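Local coordinates for CBS domain containing membrane protein (Sphaerobacter thermophilus, PDB 4ESY) that probably acts as a membrane-associated regulatory protein, its C-terminal part being a pair of CBS domains, modules that in many relatives sense adenosine nucleotides, at residues P114-A119 with H134-I139. Sequence-based numbering, arbitrary orientation.
Sequences PVVTAA and HGIHRI
Two torsions bring Val116 and Ile139 together: in Val116, chi1 of 85° leaves CG1 flanked by its own N and C, while in Ile139, chi1 of -67° swings CG1 opposite its carbonyl carbon and turns CG2 to the loop backbone. The pair illustrates how a CBS domain, here the second of the tandem pair, packs a loop against the start of a strand: the loop after helix 107-110 is laid against the beginning of strand 138-143, with helix 124-134 as the connection. Val116 CG1 meets the isoleucine chain at two points, lying 3.7 Å from both CG1 and CD1 of Ile139, the two side chains slanting across each other. The other branch of the isoleucine, CG2, packs against the loop backbone, 3.7 Å from Val116 O and 3.8 Å from Ala118 N, and also touches Ala118 CB at 4.1 Å. Replacing Ile139 by an alanine would remove both branches, and Val116 CG1 and Ala118 CB would probably lose the isoleucine's share of their packing, with a gap opened between loop and strand. Ile127 and Gln130 of helix 124-134 also touch Ile139, so the residue joins helix and loop, and backbone hydrogen bonds between Ala118 and both Pro140 and Val142 tie the loop along the strand farther on. The other end of the contact is more exposed. Helix 124-134 finishes in a Schellman motif with Gly135 at positive phi as its C-prime residue, and the chain that emerges presents Ile136 to the loop. There the ends of Ile136 and Val115 meet, and Ile136 CD1 is shared, standing 3.9 Å from both Val115 CG2 and Val116 CG1.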
ATOM      1  N   PRO B 114       4.786  -7.198 -16.649  1.00 42.94           N
ATOM      2  CA  PRO B 114       5.699  -6.233 -16.010  1.00 43.85           C
ATOM      3  C   PRO B 114       6.619  -5.618 -17.068  1.00 45.13           C
ATOM      4  O   PRO B 114       7.189  -6.341 -17.889  1.00 44.69           O
ATOM      5  CB  PRO B 114       6.505  -7.101 -15.043  1.00 43.11           C
ATOM      6  CG  PRO B 114       6.549  -8.482 -15.746  1.00 43.83           C
ATOM      7  CD  PRO B 114       5.239  -8.598 -16.520  1.00 43.86           C
ATOM      8  N   VAL B 115       6.735  -4.295 -17.065  1.00 46.42           N
ATOM      9  CA  VAL B 115       7.597  -3.632 -18.029  1.00 49.95           C
ATOM     10  C   VAL B 115       9.056  -3.891 -17.668  1.00 49.61           C
ATOM     11  O   VAL B 115       9.905  -4.039 -18.547  1.00 53.04           O
ATOM     12  CB  VAL B 115       7.314  -2.111 -18.125  1.00 73.36           C
ATOM     13  CG1 VAL B 115       5.990  -1.859 -18.854  1.00 74.77           C
ATOM     14  CG2 VAL B 115       7.293  -1.472 -16.742  1.00 70.84           C
ATOM     15  N   VAL B 116       9.355  -3.973 -16.373  1.00 42.66           N
ATOM     16  CA  VAL B 116      10.724  -4.254 -15.982  1.00 39.58           C
ATOM     17  C   VAL B 116      10.821  -5.279 -14.870  1.00 33.91           C
ATOM     18  O   VAL B 116       9.919  -5.400 -14.027  1.00 33.24           O
ATOM     19  CB  VAL B 116      11.476  -2.955 -15.594  1.00 58.06           C
ATOM     20  CG1 VAL B 116      11.228  -2.604 -14.144  1.00 54.30           C
ATOM     21  CG2 VAL B 116      12.967  -3.108 -15.870  1.00 59.97           C
ATOM     22  N   THR B 117      11.893  -6.055 -14.881  1.00 32.37           N
ATOM     23  CA  THR B 117      12.151  -6.931 -13.751  1.00 33.99           C
ATOM     24  C   THR B 117      13.536  -6.645 -13.140  1.00 35.30           C
ATOM     25  O   THR B 117      14.418  -6.052 -13.788  1.00 41.28           O
ATOM     26  CB  THR B 117      12.050  -8.424 -14.138  1.00 36.74           C
ATOM     27  OG1 THR B 117      13.172  -8.772 -14.956  1.00 45.60           O
ATOM     28  CG2 THR B 117      10.763  -8.715 -14.906  1.00 35.46           C
ATOM     29  N   ALA B 118      13.741  -7.078 -11.904  1.00 31.47           N
ATOM     30  CA  ALA B 118      15.057  -6.967 -11.273  1.00 30.91           C
ATOM     31  C   ALA B 118      15.613  -8.343 -10.891  1.00 32.10           C
ATOM     32  O   ALA B 118      14.863  -9.339 -10.843  1.00 30.86           O
ATOM     33  CB  ALA B 118      14.968  -6.067 -10.038  1.00 26.63           C
ATOM     34  N   ALA B 119      16.919  -8.391 -10.630  1.00 33.59           N
ATOM     35  CA  ALA B 119      17.593  -9.574 -10.079  1.00 32.84           C
ATOM     36  C   ALA B 119      17.975  -9.273  -8.624  1.00 31.94           C
ATOM     37  O   ALA B 119      18.162  -8.116  -8.267  1.00 30.61           O
ATOM     38  CB  ALA B 119      18.831  -9.932 -10.923  1.00 35.73           C
ATOM     39  N   HIS B 134      10.336   4.613 -15.147  1.00 62.35           N
ATOM     40  CA  HIS B 134       9.179   4.054 -15.808  1.00 63.13           C
ATOM     41  C   HIS B 134       7.919   4.476 -15.091  1.00 63.52           C
ATOM     42  O   HIS B 134       6.823   4.095 -15.487  1.00 63.21           O
ATOM     43  CB  HIS B 134       9.261   2.537 -15.833  1.00 60.69           C
ATOM     44  CG  HIS B 134      10.399   2.008 -16.647  1.00 60.74           C
ATOM     45  ND1 HIS B 134      10.343   1.902 -18.021  1.00 64.12           N
ATOM     46  CD2 HIS B 134      11.619   1.548 -16.281  1.00 57.52           C
ATOM     47  CE1 HIS B 134      11.481   1.402 -18.466  1.00 63.91           C
ATOM     48  NE2 HIS B 134      12.274   1.180 -17.432  1.00 60.22           N
ATOM     49  N   GLY B 135       8.089   5.262 -14.031  1.00 59.04           N
ATOM     50  CA  GLY B 135       6.982   5.739 -13.211  1.00 59.93           C
ATOM     51  C   GLY B 135       6.015   4.641 -12.812  1.00 59.56           C
ATOM     52  O   GLY B 135       4.797   4.796 -12.968  1.00 61.89           O
ATOM     53  N   ILE B 136       6.557   3.525 -12.319  1.00 54.62           N
ATOM     54  CA  ILE B 136       5.732   2.385 -11.945  1.00 52.45           C
ATOM     55  C   ILE B 136       5.718   2.209 -10.447  1.00 48.49           C
ATOM     56  O   ILE B 136       6.466   2.868  -9.743  1.00 48.42           O
ATOM     57  CB  ILE B 136       6.204   1.092 -12.629  1.00 51.61           C
ATOM     58  CG1 ILE B 136       7.676   0.829 -12.327  1.00 48.38           C
ATOM     59  CG2 ILE B 136       5.989   1.198 -14.130  1.00 55.90           C
ATOM     60  CD1 ILE B 136       8.269  -0.249 -13.194  1.00 49.38           C
ATOM     61  N   HIS B 137       4.859   1.321  -9.956  1.00 45.72           N
ATOM     62  CA  HIS B 137       4.694   1.140  -8.515  1.00 41.58           C
ATOM     63  C   HIS B 137       5.160  -0.212  -7.977  1.00 38.30           C
ATOM     64  O   HIS B 137       5.215  -0.409  -6.744  1.00 36.79           O
ATOM     65  CB  HIS B 137       3.243   1.361  -8.113  1.00 47.57           C
ATOM     66  CG  HIS B 137       2.746   2.745  -8.401  1.00 54.38           C
ATOM     67  ND1 HIS B 137       3.052   3.827  -7.599  1.00 54.85           N
ATOM     68  CD2 HIS B 137       1.984   3.224  -9.413  1.00 58.13           C
ATOM     69  CE1 HIS B 137       2.490   4.912  -8.102  1.00 59.52           C
ATOM     70  NE2 HIS B 137       1.833   4.573  -9.200  1.00 62.20           N
ATOM     71  N   ARG B 138       5.498  -1.130  -8.880  1.00 35.39           N
ATOM     72  CA  ARG B 138       5.838  -2.494  -8.477  1.00 35.83           C
ATOM     73  C   ARG B 138       6.826  -3.072  -9.455  1.00 33.16           C
ATOM     74  O   ARG B 138       6.626  -2.934 -10.649  1.00 33.51           O
ATOM     75  CB  ARG B 138       4.603  -3.383  -8.580  1.00 43.84           C
ATOM     76  CG  ARG B 138       3.830  -3.545  -7.312  1.00 50.47           C
ATOM     77  CD  ARG B 138       2.539  -4.297  -7.604  1.00 58.05           C
ATOM     78  NE  ARG B 138       1.554  -3.454  -8.256  1.00 66.07           N
ATOM     79  CZ  ARG B 138       0.632  -2.750  -7.603  1.00 70.14           C
ATOM     80  NH1 ARG B 138       0.581  -2.793  -6.276  1.00 69.59           N
ATOM     81  NH2 ARG B 138      -0.240  -2.011  -8.277  1.00 73.55           N
ATOM     82  N   ILE B 139       7.841  -3.779  -8.962  1.00 29.00           N
ATOM     83  CA  ILE B 139       8.779  -4.465  -9.843  1.00 28.18           C
ATOM     84  C   ILE B 139       9.072  -5.843  -9.296  1.00 22.92           C
ATOM     85  O   ILE B 139       9.556  -5.950  -8.162  1.00 23.10           O
ATOM     86  CB  ILE B 139      10.115  -3.698  -9.934  1.00 29.53           C
ATOM     87  CG1 ILE B 139       9.893  -2.357 -10.659  1.00 34.20           C
ATOM     88  CG2 ILE B 139      11.194  -4.554 -10.666  1.00 28.63           C
ATOM     89  CD1 ILE B 139      11.090  -1.384 -10.602  1.00 34.08           C
TER